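OBG-type G domain-containing protein (Pyrococcus horikoshii, PDB 2E87) probably works as an Obg-type GTPase of the NOG1 family, with GDP bound to its G domain, though its cellular role is unknown. Local coordinates at residues 16-21 / 139-144; 37-42 / 120-125; 69-74 / 80-85. All coordinates share one frame; numbering follows the deposited sequence.

In the fold
All three contacts belong to the NOG1-type N-terminal helical domain, and all rest mainly on apolar side chains, yet their settings differ. Interaction 1 is largely buried and joins helix 14-30 to the end of helix 122-142, with an arginine laid over an isoleucine methyl. Interaction 2 uses the beginning of that same helix 122-142, against helix 38-67; it is only partly buried, and capping bonds on both helix starts accompany its few carbon contacts. The centres of interactions 1 and 2 lie about 28 Å apart. Interaction 3, again buried, is the local one: a short loop packs on helix 76-86 while amides of the same loop hold a sulfate. Along the chain it is nested inside interaction 2, itself nested inside interaction 1.

Interaction 1: residues 16-21 / 139-144; sequences ELIDKA and VLRDID
In Ile18 and Leu140 the first torsion sets the next carbon, CG1 or CG, anti to the carbonyl carbon (chi1 -70° and -65°), and this choice sends CG1 of one and the branched end of the other, CG with its two methyls, into the space between the two helices. There the side chains slide past each other in opposite directions, with Ile18 CG1 3.8 Å from Leu140 CD1. Leu17 crosses the same leucine at about a right angle: Leu17 CD1 lies 3.9 Å from each of Leu140 CD1 and CD2, so that one leucine is shared by two consecutive residues of the facing helix. Farther out, the extended chain of Arg141 carries its guanidinium over the end of Ile18. The terminal methyl CD1 of Ile18 sits 3.6 Å above the guanidinium plane, displaced toward its rim, and approaches Arg141 NH2 to 3.7 Å; the exposed arginine thus roofs an otherwise apolar contact. Asp144 accepts from Ala14 N and forms a salt bridge with Arg148. Behind this seam, Leu17 also packs on Val57 and Leu61 of helix 38-67, while Val139 packs on Trp100 and Ala101, and Ile143 on Ala101, of helix 88-117.

Interaction 2: residues 37-42 / 120-125; sequences NKVKKA and NDPNEI
A small, partly buried apolar contact brings together the first turns of helices 38-67 and 122-142, at the end of the helical domain far from the nucleotide. Val39 is its centre, dividing its two methyls between two partners. Val39 CG1, anti to the backbone N (chi1 164°), reaches Ile125 CD1 at 3.9 Å, whereas CG2 is directed at the proline ring that begins the other helix. Val39 CG2 lies 3.3 Å from Pro122 CG, a close approach for two carbons, with the two side chains crossing at about a right angle. Ile125 lies deeper than Pro122 and also packs against Arg43 and Glu46, whose helix continues from the segment of Val39. Each start is capped by a side chain. Asn37 OD1 accepts from Val39 N at 3.1 Å, the donor standing 40° out of the carbonyl plane, and thereby ties the cap to the very residue that makes the contact. On the opposing helix Asp121 OD1 takes a weak bond from Asn123 N, while Ser119 OG is hydrogen-bonded to Glu124 OE1. Side-chain N-caps on two adjoining helix starts, with apolar residues of the first turns packed between them, fit the end of an elongated helical bundle.

Interaction 3: residues 69-74 / 80-85; sequences PGLSTL and ELVDVL. With SO4 (sulfate ion), chain B.
Leu71 and Leu74 approach Val82 with one methyl each, and the valine answers with a different methyl for each leucine. Leu71 lies at a slant to Val82, its CD2 reaching Val82 CG1 at 4.0 Å; with CG anti to its own carbonyl carbon (chi1 -55°), the leucine is carried inward from the loop. Leu74 CD1 meets the other branch, Val82 CG2, at 4.2 Å. Both leucines, three residues apart, thus come to the valine from the loop side, a spacing that the single 3-10 turn of residues 71-73 provides. Thr73 helps hold that turn: its hydroxyl donates to Gly70 O at 2.6 Å, in the carbonyl plane, and Thr73 N uses the same oxygen. The result is an interhelical connection within the NOG1-type helical domain, in which the loop between helices 38-67 and 76-86 packs against the latter, and Leu71 reaches on to Phe91 and His92 of helix 88-117. The backbone amides at the start of the turn serve a sulfate, probably taken from the crystallisation liquor. Ser72 N donates to sulfate O4 at 3.0 Å, Leu71 N makes a weak bond to sulfate O2, and His92 NE2 adds another from outside the loop. Elsewhere on helix 76-86, the carboxylates of Glu80 and Asp83 both accept from Gln238 of helix 234-241, and Val84 packs against the same glutamine, linking this helix to the G domain.

Interaction 1: residues 16-21 / 139-144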
ATOM      1  N   GLU A  16     -12.614  19.016 -16.314  1.00 39.12           N
ATOM      2  CA  GLU A  16     -13.456  19.301 -15.154  1.00 40.33           C
ATOM      3  C   GLU A  16     -12.847  20.422 -14.326  1.00 37.69           C
ATOM      4  O   GLU A  16     -13.567  21.249 -13.786  1.00 39.02           O
ATOM      5  CB  GLU A  16     -13.641  18.039 -14.283  1.00 37.45           C
ATOM      6  CG  GLU A  16     -14.187  16.838 -15.044  1.00 35.63           C
ATOM      7  CD  GLU A  16     -14.145  15.523 -14.247  1.00 42.93           C
ATOM      8  OE1 GLU A  16     -13.208  15.323 -13.437  1.00 32.98           O
ATOM      9  OE2 GLU A  16     -15.048  14.674 -14.454  1.00 44.51           O
ATOM     10  N   LEU A  17     -11.521  20.460 -14.234  1.00 35.56           N
ATOM     11  CA  LEU A  17     -10.869  21.501 -13.445  1.00 36.93           C
ATOM     12  C   LEU A  17     -11.007  22.828 -14.165  1.00 36.23           C
ATOM     13  O   LEU A  17     -11.246  23.865 -13.551  1.00 34.31           O
ATOM     14  CB  LEU A  17      -9.387  21.198 -13.245  1.00 37.07           C
ATOM     15  CG  LEU A  17      -8.833  21.165 -11.817  1.00 46.89           C
ATOM     16  CD1 LEU A  17      -7.375  21.620 -11.861  1.00 47.29           C
ATOM     17  CD2 LEU A  17      -9.630  22.071 -10.893  1.00 44.75           C
ATOM     18  N   ILE A  18     -10.847  22.789 -15.480  1.00 37.99           N
ATOM     19  CA  ILE A  18     -10.962  23.992 -16.287  1.00 40.53           C
ATOM     20  C   ILE A  18     -12.358  24.571 -16.106  1.00 41.84           C
ATOM     21  O   ILE A  18     -12.518  25.741 -15.772  1.00 43.56           O
ATOM     22  CB  ILE A  18     -10.735  23.682 -17.779  1.00 37.61           C
ATOM     23  CG1 ILE A  18      -9.265  23.344 -18.017  1.00 28.34           C
ATOM     24  CG2 ILE A  18     -11.155  24.869 -18.630  1.00 29.11           C
ATOM     25  CD1 ILE A  18      -8.985  22.802 -19.422  1.00 35.21           C
ATOM     26  N   ASP A  19     -13.365  23.732 -16.305  1.00 40.92           N
ATOM     27  CA  ASP A  19     -14.739  24.171 -16.172  1.00 42.23           C
ATOM     28  C   ASP A  19     -15.044  24.707 -14.783  1.00 43.43           C
ATOM     29  O   ASP A  19     -15.686  25.750 -14.643  1.00 42.53           O
ATOM     30  CB  ASP A  19     -15.690  23.027 -16.533  1.00 46.01           C
ATOM     31  CG  ASP A  19     -15.731  22.756 -18.032  1.00 58.00           C
ATOM     32  OD1 ASP A  19     -14.846  23.261 -18.763  1.00 60.53           O
ATOM     33  OD2 ASP A  19     -16.646  22.032 -18.484  1.00 66.18           O
ATOM     34  N   LYS A  20     -14.575  24.003 -13.758  1.00 39.52           N
ATOM     35  CA  LYS A  20     -14.817  24.431 -12.386  1.00 35.82           C
ATOM     36  C   LYS A  20     -14.201  25.812 -12.192  1.00 35.77           C
ATOM     37  O   LYS A  20     -14.846  26.728 -11.697  1.00 31.54           O
ATOM     38  CB  LYS A  20     -14.187  23.442 -11.408  1.00 36.76           C
ATOM     39  CG  LYS A  20     -14.543  23.661  -9.944  1.00 43.86           C
ATOM     40  CD  LYS A  20     -13.813  22.642  -9.058  1.00 49.12           C
ATOM     41  CE  LYS A  20     -14.403  22.551  -7.655  1.00 51.22           C
ATOM     42  NZ  LYS A  20     -15.818  22.069  -7.713  1.00 57.71           N
ATOM     43  N   ALA A  21     -12.952  25.954 -12.608  1.00 34.76           N
ATOM     44  CA  ALA A  21     -12.241  27.211 -12.468  1.00 30.95           C
ATOM     45  C   ALA A  21     -12.856  28.370 -13.265  1.00 35.08           C
ATOM     46  O   ALA A  21     -13.006  29.471 -12.736  1.00 33.50           O
ATOM     47  CB  ALA A  21     -10.790  27.011 -12.857  1.00 27.80           C
ATOM     48  N   VAL A 139      -1.753  24.113 -19.615  1.00 34.52           N
ATOM     49  CA  VAL A 139      -0.939  23.483 -18.582  1.00 30.53           C
ATOM     50  C   VAL A 139      -1.696  22.273 -18.044  1.00 31.68           C
ATOM     51  O   VAL A 139      -1.125  21.199 -17.892  1.00 35.44           O
ATOM     52  CB  VAL A 139      -0.616  24.474 -17.424  1.00 33.29           C
ATOM     53  CG1 VAL A 139       0.047  23.754 -16.264  1.00 28.45           C
ATOM     54  CG2 VAL A 139       0.308  25.567 -17.920  1.00 30.70           C
ATOM     55  N   LEU A 140      -2.994  22.429 -17.797  1.00 32.67           N
ATOM     56  CA  LEU A 140      -3.790  21.317 -17.269  1.00 34.88           C
ATOM     57  C   LEU A 140      -3.926  20.180 -18.272  1.00 40.14           C
ATOM     58  O   LEU A 140      -3.985  19.006 -17.885  1.00 36.21           O
ATOM     59  CB  LEU A 140      -5.189  21.788 -16.840  1.00 29.20           C
ATOM     60  CG  LEU A 140      -5.201  22.765 -15.667  1.00 37.06           C
ATOM     61  CD1 LEU A 140      -6.638  23.200 -15.336  1.00 35.09           C
ATOM     62  CD2 LEU A 140      -4.525  22.076 -14.475  1.00 31.69           C
ATOM     63  N   ARG A 141      -3.999  20.517 -19.558  1.00 40.65           N
ATOM     64  CA  ARG A 141      -4.091  19.460 -20.552  1.00 37.49           C
ATOM     65  C   ARG A 141      -2.753  18.755 -20.663  1.00 35.04           C
ATOM     66  O   ARG A 141      -2.707  17.582 -20.995  1.00 29.90           O
ATOM     67  CB  ARG A 141      -4.570  19.996 -21.903  1.00 37.07           C
ATOM     68  CG  ARG A 141      -6.031  20.390 -21.829  1.00 37.00           C
ATOM     69  CD  ARG A 141      -6.622  20.807 -23.148  1.00 43.98           C
ATOM     70  NE  ARG A 141      -7.994  21.294 -22.982  1.00 49.38           N
ATOM     71  CZ  ARG A 141      -8.371  22.555 -23.201  1.00 52.79           C
ATOM     72  NH1 ARG A 141      -7.473  23.457 -23.596  1.00 47.94           N
ATOM     73  NH2 ARG A 141      -9.643  22.913 -23.036  1.00 49.74           N
ATOM     74  N   ASP A 142      -1.667  19.447 -20.338  1.00 32.09           N
ATOM     75  CA  ASP A 142      -0.362  18.800 -20.382  1.00 37.74           C
ATOM     76  C   ASP A 142      -0.326  17.641 -19.367  1.00 42.45           C
ATOM     77  O   ASP A 142       0.341  16.633 -19.600  1.00 44.32           O
ATOM     78  CB  ASP A 142       0.768  19.772 -20.020  1.00 42.69           C
ATOM     79  CG  ASP A 142       1.018  20.828 -21.083  1.00 42.49           C
ATOM     80  OD1 ASP A 142       0.682  20.590 -22.259  1.00 41.89           O
ATOM     81  OD2 ASP A 142       1.580  21.894 -20.735  1.00 45.77           O
ATOM     82  N   ILE A 143      -1.032  17.791 -18.241  1.00 37.27           N
ATOM     83  CA  ILE A 143      -1.035  16.738 -17.222  1.00 37.92           C
ATOM     84  C   ILE A 143      -2.314  15.906 -17.129  1.00 38.18           C
ATOM     85  O   ILE A 143      -2.447  15.103 -16.206  1.00 37.19           O
ATOM     86  CB  ILE A 143      -0.750  17.299 -15.790  1.00 36.67           C
ATOM     87  CG1 ILE A 143      -1.893  18.196 -15.339  1.00 26.77           C
ATOM     88  CG2 ILE A 143       0.562  18.063 -15.764  1.00 29.84           C
ATOM     89  CD1 ILE A 143      -1.840  18.531 -13.864  1.00 34.82           C
ATOM     90  N   ASP A 144      -3.236  16.080 -18.076  1.00 32.41           N
ATOM     91  CA  ASP A 144      -4.512  15.347 -18.060  1.00 32.38           C
ATOM     92  C   ASP A 144      -4.319  13.819 -17.973  1.00 38.45           C
ATOM     93  O   ASP A 144      -5.004  13.143 -17.185  1.00 29.75           O
ATOM     94  CB  ASP A 144      -5.353  15.684 -19.307  1.00 31.18           C
ATOM     95  CG  ASP A 144      -6.817  15.247 -19.171  1.00 40.30           C
ATOM     96  OD1 ASP A 144      -7.367  14.657 -20.126  1.00 50.29           O
ATOM     97  OD2 ASP A 144      -7.430  15.509 -18.113  1.00 37.10           O
TER

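Interaction 2: residues 37-42 / 120-125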
ATOM      1  N   ASN A  37     -13.294  54.436 -12.858  1.00 73.79           N
ATOM      2  CA  ASN A  37     -13.153  54.518 -14.317  1.00 74.09           C
ATOM      3  C   ASN A  37     -13.731  53.278 -15.017  1.00 73.39           C
ATOM      4  O   ASN A  37     -13.687  52.186 -14.454  1.00 70.12           O
ATOM      5  CB  ASN A  37     -11.659  54.646 -14.651  1.00 79.03           C
ATOM      6  CG  ASN A  37     -11.404  55.114 -16.070  1.00 83.75           C
ATOM      7  OD1 ASN A  37     -12.072  54.688 -17.014  1.00 86.52           O
ATOM      8  ND2 ASN A  37     -10.415  55.986 -16.229  1.00 86.08           N
ATOM      9  N   LYS A  38     -14.270  53.430 -16.229  1.00 70.28           N
ATOM     10  CA  LYS A  38     -14.810  52.270 -16.945  1.00 69.98           C
ATOM     11  C   LYS A  38     -13.703  51.224 -17.123  1.00 72.47           C
ATOM     12  O   LYS A  38     -13.878  50.048 -16.779  1.00 72.26           O
ATOM     13  CB  LYS A  38     -15.342  52.658 -18.334  1.00 72.61           C
ATOM     14  CG  LYS A  38     -15.869  51.450 -19.144  1.00 75.49           C
ATOM     15  CD  LYS A  38     -15.990  51.706 -20.664  1.00 74.42           C
ATOM     16  CE  LYS A  38     -16.526  50.463 -21.402  1.00 66.75           C
ATOM     17  NZ  LYS A  38     -16.526  50.568 -22.904  1.00 60.36           N
ATOM     18  N   VAL A  39     -12.568  51.669 -17.663  1.00 69.99           N
ATOM     19  CA  VAL A  39     -11.410  50.813 -17.914  1.00 65.06           C
ATOM     20  C   VAL A  39     -10.824  50.232 -16.639  1.00 60.94           C
ATOM     21  O   VAL A  39     -10.321  49.112 -16.639  1.00 59.41           O
ATOM     22  CB  VAL A  39     -10.295  51.588 -18.664  1.00 66.00           C
ATOM     23  CG1 VAL A  39      -8.972  50.844 -18.577  1.00 65.89           C
ATOM     24  CG2 VAL A  39     -10.684  51.760 -20.117  1.00 63.76           C
ATOM     25  N   LYS A  40     -10.890  50.994 -15.557  1.00 57.97           N
ATOM     26  CA  LYS A  40     -10.366  50.542 -14.279  1.00 59.33           C
ATOM     27  C   LYS A  40     -11.211  49.374 -13.765  1.00 60.28           C
ATOM     28  O   LYS A  40     -10.684  48.416 -13.198  1.00 59.93           O
ATOM     29  CB  LYS A  40     -10.390  51.693 -13.266  1.00 60.93           C
ATOM     30  CG  LYS A  40      -9.646  51.413 -11.963  1.00 68.55           C
ATOM     31  CD  LYS A  40      -9.827  52.541 -10.946  1.00 69.76           C
ATOM     32  CE  LYS A  40      -8.824  52.439  -9.793  1.00 72.55           C
ATOM     33  NZ  LYS A  40      -8.876  51.141  -9.069  1.00 68.00           N
ATOM     34  N   LYS A  41     -12.524  49.463 -13.981  1.00 61.63           N
ATOM     35  CA  LYS A  41     -13.477  48.442 -13.544  1.00 57.49           C
ATOM     36  C   LYS A  41     -13.306  47.126 -14.286  1.00 53.09           C
ATOM     37  O   LYS A  41     -13.361  46.059 -13.683  1.00 46.70           O
ATOM     38  CB  LYS A  41     -14.917  48.949 -13.703  1.00 61.61           C
ATOM     39  CG  LYS A  41     -15.294  50.015 -12.681  1.00 68.77           C
ATOM     40  CD  LYS A  41     -16.786  50.324 -12.692  1.00 76.47           C
ATOM     41  CE  LYS A  41     -17.142  51.292 -11.570  1.00 81.69           C
ATOM     42  NZ  LYS A  41     -18.541  51.805 -11.656  1.00 85.52           N
ATOM     43  N   ALA A  42     -13.113  47.205 -15.596  1.00 49.60           N
ATOM     44  CA  ALA A  42     -12.896  46.011 -16.394  1.00 51.95           C
ATOM     45  C   ALA A  42     -11.566  45.392 -15.938  1.00 53.38           C
ATOM     46  O   ALA A  42     -11.463  44.178 -15.735  1.00 51.68           O
ATOM     47  CB  ALA A  42     -12.839  46.375 -17.870  1.00 48.11           C
ATOM     48  N   ASN A 120      -3.461  49.993 -19.770  1.00 56.43           N
ATOM     49  CA  ASN A 120      -4.511  51.008 -19.916  1.00 61.91           C
ATOM     50  C   ASN A 120      -5.228  50.851 -21.248  1.00 63.18           C
ATOM     51  O   ASN A 120      -6.076  51.673 -21.601  1.00 67.01           O
ATOM     52  CB  ASN A 120      -3.937  52.428 -19.844  1.00 63.14           C
ATOM     53  CG  ASN A 120      -3.402  52.775 -18.475  1.00 66.56           C
ATOM     54  OD1 ASN A 120      -4.120  52.699 -17.472  1.00 69.04           O
ATOM     55  ND2 ASN A 120      -2.134  53.166 -18.422  1.00 66.21           N
ATOM     56  N   ASP A 121      -4.878  49.800 -21.982  1.00 61.30           N
ATOM     57  CA  ASP A 121      -5.480  49.524 -23.279  1.00 61.24           C
ATOM     58  C   ASP A 121      -6.511  48.406 -23.118  1.00 62.51           C
ATOM     59  O   ASP A 121      -6.158  47.227 -23.081  1.00 64.83           O
ATOM     60  CB  ASP A 121      -4.390  49.100 -24.271  1.00 60.69           C
ATOM     61  CG  ASP A 121      -4.920  48.905 -25.684  1.00 66.70           C
ATOM     62  OD1 ASP A 121      -6.131  48.652 -25.840  1.00 76.09           O
ATOM     63  OD2 ASP A 121      -4.123  48.985 -26.646  1.00 69.71           O
ATOM     64  N   PRO A 122      -7.802  48.763 -23.021  1.00 62.35           N
ATOM     65  CA  PRO A 122      -8.885  47.787 -22.864  1.00 58.25           C
ATOM     66  C   PRO A 122      -8.677  46.566 -23.742  1.00 53.49           C
ATOM     67  O   PRO A 122      -8.895  45.444 -23.307  1.00 53.04           O
ATOM     68  CB  PRO A 122     -10.120  48.583 -23.261  1.00 59.47           C
ATOM     69  CG  PRO A 122      -9.801  49.934 -22.733  1.00 62.97           C
ATOM     70  CD  PRO A 122      -8.350  50.126 -23.153  1.00 63.30           C
ATOM     71  N   ASN A 123      -8.259  46.792 -24.980  1.00 51.63           N
ATOM     72  CA  ASN A 123      -7.998  45.701 -25.919  1.00 57.10           C
ATOM     73  C   ASN A 123      -7.007  44.717 -25.309  1.00 58.41           C
ATOM     74  O   ASN A 123      -7.225  43.504 -25.308  1.00 59.15           O
ATOM     75  CB  ASN A 123      -7.386  46.242 -27.210  1.00 62.17           C
ATOM     76  CG  ASN A 123      -8.415  46.581 -28.254  1.00 68.09           C
ATOM     77  OD1 ASN A 123      -9.093  45.702 -28.785  1.00 70.07           O
ATOM     78  ND2 ASN A 123      -8.531  47.864 -28.566  1.00 71.72           N
ATOM     79  N   GLU A 124      -5.908  45.268 -24.804  1.00 55.61           N
ATOM     80  CA  GLU A 124      -4.844  44.488 -24.196  1.00 56.25           C
ATOM     81  C   GLU A 124      -5.288  43.836 -22.901  1.00 53.10           C
ATOM     82  O   GLU A 124      -5.025  42.662 -22.673  1.00 53.99           O
ATOM     83  CB  GLU A 124      -3.644  45.383 -23.929  1.00 55.32           C
ATOM     84  CG  GLU A 124      -2.426  44.644 -23.475  1.00 60.76           C
ATOM     85  CD  GLU A 124      -1.296  45.582 -23.175  1.00 66.58           C
ATOM     86  OE1 GLU A 124      -1.393  46.331 -22.180  1.00 68.27           O
ATOM     87  OE2 GLU A 124      -0.315  45.577 -23.943  1.00 69.73           O
ATOM     88  N   ILE A 125      -5.948  44.605 -22.048  1.00 49.46           N
ATOM     89  CA  ILE A 125      -6.431  44.072 -20.786  1.00 47.82           C
ATOM     90  C   ILE A 125      -7.218  42.794 -21.049  1.00 48.59           C
ATOM     91  O   ILE A 125      -7.001  41.767 -20.408  1.00 46.42           O
ATOM     92  CB  ILE A 125      -7.323  45.097 -20.085  1.00 43.07           C
ATOM     93  CG1 ILE A 125      -6.427  46.163 -19.453  1.00 44.66           C
ATOM     94  CG2 ILE A 125      -8.246  44.409 -19.078  1.00 33.40           C
ATOM     95  CD1 ILE A 125      -7.164  47.380 -18.929  1.00 42.29           C
TER

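Interaction 3: residues 69-74 / 80-85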
ATOM      1  N   PRO A  69      -0.575  10.008   0.783  1.00 38.42           N
ATOM      2  CA  PRO A  69       0.666   9.809   1.531  1.00 37.47           C
ATOM      3  C   PRO A  69       1.890   9.723   0.618  1.00 36.74           C
ATOM      4  O   PRO A  69       1.817   9.167  -0.482  1.00 37.61           O
ATOM      5  CB  PRO A  69       0.408   8.495   2.247  1.00 36.80           C
ATOM      6  CG  PRO A  69      -0.342   7.721   1.195  1.00 40.25           C
ATOM      7  CD  PRO A  69      -1.362   8.762   0.742  1.00 38.02           C
ATOM      8  N   GLY A  70       3.003  10.298   1.063  1.00 33.37           N
ATOM      9  CA  GLY A  70       4.215  10.192   0.274  1.00 35.55           C
ATOM     10  C   GLY A  70       4.616   8.728   0.375  1.00 37.09           C
ATOM     11  O   GLY A  70       4.595   8.152   1.464  1.00 43.04           O
ATOM     12  N   LEU A  71       4.959   8.108  -0.741  1.00 34.99           N
ATOM     13  CA  LEU A  71       5.323   6.703  -0.711  1.00 40.56           C
ATOM     14  C   LEU A  71       6.463   6.393   0.273  1.00 41.09           C
ATOM     15  O   LEU A  71       6.459   5.347   0.914  1.00 43.31           O
ATOM     16  CB  LEU A  71       5.689   6.220  -2.120  1.00 33.87           C
ATOM     17  CG  LEU A  71       4.658   6.434  -3.245  1.00 37.73           C
ATOM     18  CD1 LEU A  71       5.138   5.695  -4.492  1.00 36.12           C
ATOM     19  CD2 LEU A  71       3.281   5.920  -2.849  1.00 31.30           C
ATOM     20  N   SER A  72       7.423   7.306   0.403  1.00 40.03           N
ATOM     21  CA  SER A  72       8.557   7.098   1.303  1.00 43.24           C
ATOM     22  C   SER A  72       8.139   7.026   2.774  1.00 41.69           C
ATOM     23  O   SER A  72       8.887   6.530   3.599  1.00 42.68           O
ATOM     24  CB  SER A  72       9.585   8.214   1.125  1.00 43.71           C
ATOM     25  OG  SER A  72       9.066   9.451   1.591  1.00 45.77           O
ATOM     26  N   THR A  73       6.952   7.531   3.092  1.00 41.64           N
ATOM     27  CA  THR A  73       6.427   7.505   4.457  1.00 41.46           C
ATOM     28  C   THR A  73       5.691   6.195   4.766  1.00 42.95           C
ATOM     29  O   THR A  73       5.256   5.967   5.891  1.00 42.12           O
ATOM     30  CB  THR A  73       5.429   8.659   4.706  1.00 45.10           C
ATOM     31  OG1 THR A  73       4.184   8.373   4.050  1.00 47.98           O
ATOM     32  CG2 THR A  73       5.994   9.978   4.180  1.00 37.59           C
ATOM     33  N   LEU A  74       5.551   5.333   3.769  1.00 41.85           N
ATOM     34  CA  LEU A  74       4.852   4.076   3.965  1.00 38.90           C
ATOM     35  C   LEU A  74       5.748   2.947   4.415  1.00 36.66           C
ATOM     36  O   LEU A  74       6.952   2.954   4.175  1.00 40.10           O
ATOM     37  CB  LEU A  74       4.154   3.656   2.664  1.00 37.11           C
ATOM     38  CG  LEU A  74       3.041   4.591   2.176  1.00 42.15           C
ATOM     39  CD1 LEU A  74       2.328   3.997   0.992  1.00 34.84           C
ATOM     40  CD2 LEU A  74       2.057   4.826   3.297  1.00 38.92           C
ATOM     41  N   GLU A  80       6.253  -1.769  -1.450  1.00 36.21           N
ATOM     42  CA  GLU A  80       6.422  -2.854  -2.399  1.00 37.21           C
ATOM     43  C   GLU A  80       5.104  -3.173  -3.133  1.00 36.41           C
ATOM     44  O   GLU A  80       5.071  -3.274  -4.359  1.00 37.01           O
ATOM     45  CB  GLU A  80       6.968  -4.075  -1.658  1.00 32.60           C
ATOM     46  CG  GLU A  80       7.830  -4.971  -2.478  1.00 46.00           C
ATOM     47  CD  GLU A  80       8.950  -4.233  -3.176  1.00 45.81           C
ATOM     48  OE1 GLU A  80       9.589  -3.356  -2.568  1.00 41.20           O
ATOM     49  OE2 GLU A  80       9.202  -4.549  -4.348  1.00 50.02           O
ATOM     50  N   LEU A  81       4.003  -3.311  -2.408  1.00 32.53           N
ATOM     51  CA  LEU A  81       2.765  -3.620  -3.089  1.00 31.48           C
ATOM     52  C   LEU A  81       2.230  -2.451  -3.908  1.00 34.08           C
ATOM     53  O   LEU A  81       1.585  -2.665  -4.928  1.00 39.99           O
ATOM     54  CB  LEU A  81       1.717  -4.130  -2.107  1.00 36.00           C
ATOM     55  CG  LEU A  81       2.052  -5.472  -1.456  1.00 31.37           C
ATOM     56  CD1 LEU A  81       0.851  -5.937  -0.705  1.00 37.42           C
ATOM     57  CD2 LEU A  81       2.417  -6.497  -2.484  1.00 34.43           C
ATOM     58  N   VAL A  82       2.483  -1.221  -3.471  1.00 33.26           N
ATOM     59  CA  VAL A  82       2.052  -0.049  -4.232  1.00 31.88           C
ATOM     60  C   VAL A  82       2.739  -0.110  -5.607  1.00 33.46           C
ATOM     61  O   VAL A  82       2.127   0.127  -6.647  1.00 33.94           O
ATOM     62  CB  VAL A  82       2.468   1.278  -3.534  1.00 29.01           C
ATOM     63  CG1 VAL A  82       2.449   2.443  -4.543  1.00 20.27           C
ATOM     64  CG2 VAL A  82       1.515   1.574  -2.378  1.00 28.09           C
ATOM     65  N   ASP A  83       4.028  -0.429  -5.585  1.00 35.48           N
ATOM     66  CA  ASP A  83       4.813  -0.534  -6.791  1.00 31.61           C
ATOM     67  C   ASP A  83       4.219  -1.634  -7.663  1.00 37.35           C
ATOM     68  O   ASP A  83       4.085  -1.477  -8.867  1.00 37.23           O
ATOM     69  CB  ASP A  83       6.264  -0.859  -6.426  1.00 35.05           C
ATOM     70  CG  ASP A  83       7.204  -0.830  -7.635  1.00 43.74           C
ATOM     71  OD1 ASP A  83       8.313  -1.374  -7.520  1.00 41.50           O
ATOM     72  OD2 ASP A  83       6.852  -0.258  -8.686  1.00 41.62           O
ATOM     73  N   VAL A  84       3.845  -2.751  -7.051  1.00 41.96           N
ATOM     74  CA  VAL A  84       3.275  -3.854  -7.810  1.00 39.19           C
ATOM     75  C   VAL A  84       1.964  -3.487  -8.474  1.00 37.67           C
ATOM     76  O   VAL A  84       1.720  -3.854  -9.611  1.00 42.13           O
ATOM     77  CB  VAL A  84       3.027  -5.100  -6.914  1.00 43.40           C
ATOM     78  CG1 VAL A  84       1.974  -6.001  -7.534  1.00 32.64           C
ATOM     79  CG2 VAL A  84       4.308  -5.870  -6.746  1.00 36.04           C
ATOM     80  N   LEU A  85       1.119  -2.761  -7.763  1.00 36.69           N
ATOM     81  CA  LEU A  85      -0.191  -2.402  -8.288  1.00 38.79           C
ATOM     82  C   LEU A  85      -0.283  -1.239  -9.282  1.00 39.50           C
ATOM     83  O   LEU A  85      -1.107  -1.275 -10.198  1.00 44.30           O
ATOM     84  CB  LEU A  85      -1.146  -2.109  -7.123  1.00 36.77           C
ATOM     85  CG  LEU A  85      -1.469  -3.257  -6.171  1.00 39.64           C
ATOM     86  CD1 LEU A  85      -2.400  -2.782  -5.072  1.00 38.46           C
ATOM     87  CD2 LEU A  85      -2.113  -4.378  -6.954  1.00 41.97           C
TER
HETATM   88  S   SO4 B 401       7.442  10.695  -1.158  1.00 79.70           S
HETATM   89  O1  SO4 B 401       6.993  10.838   0.292  1.00 86.06           O
HETATM   90  O2  SO4 B 401       6.276  10.312  -2.099  1.00 84.83           O
HETATM   91  O3  SO4 B 401       7.959  12.087  -1.550  1.00 81.16           O
HETATM   92  O4  SO4 B 401       8.466   9.587  -1.246  1.00 79.68           O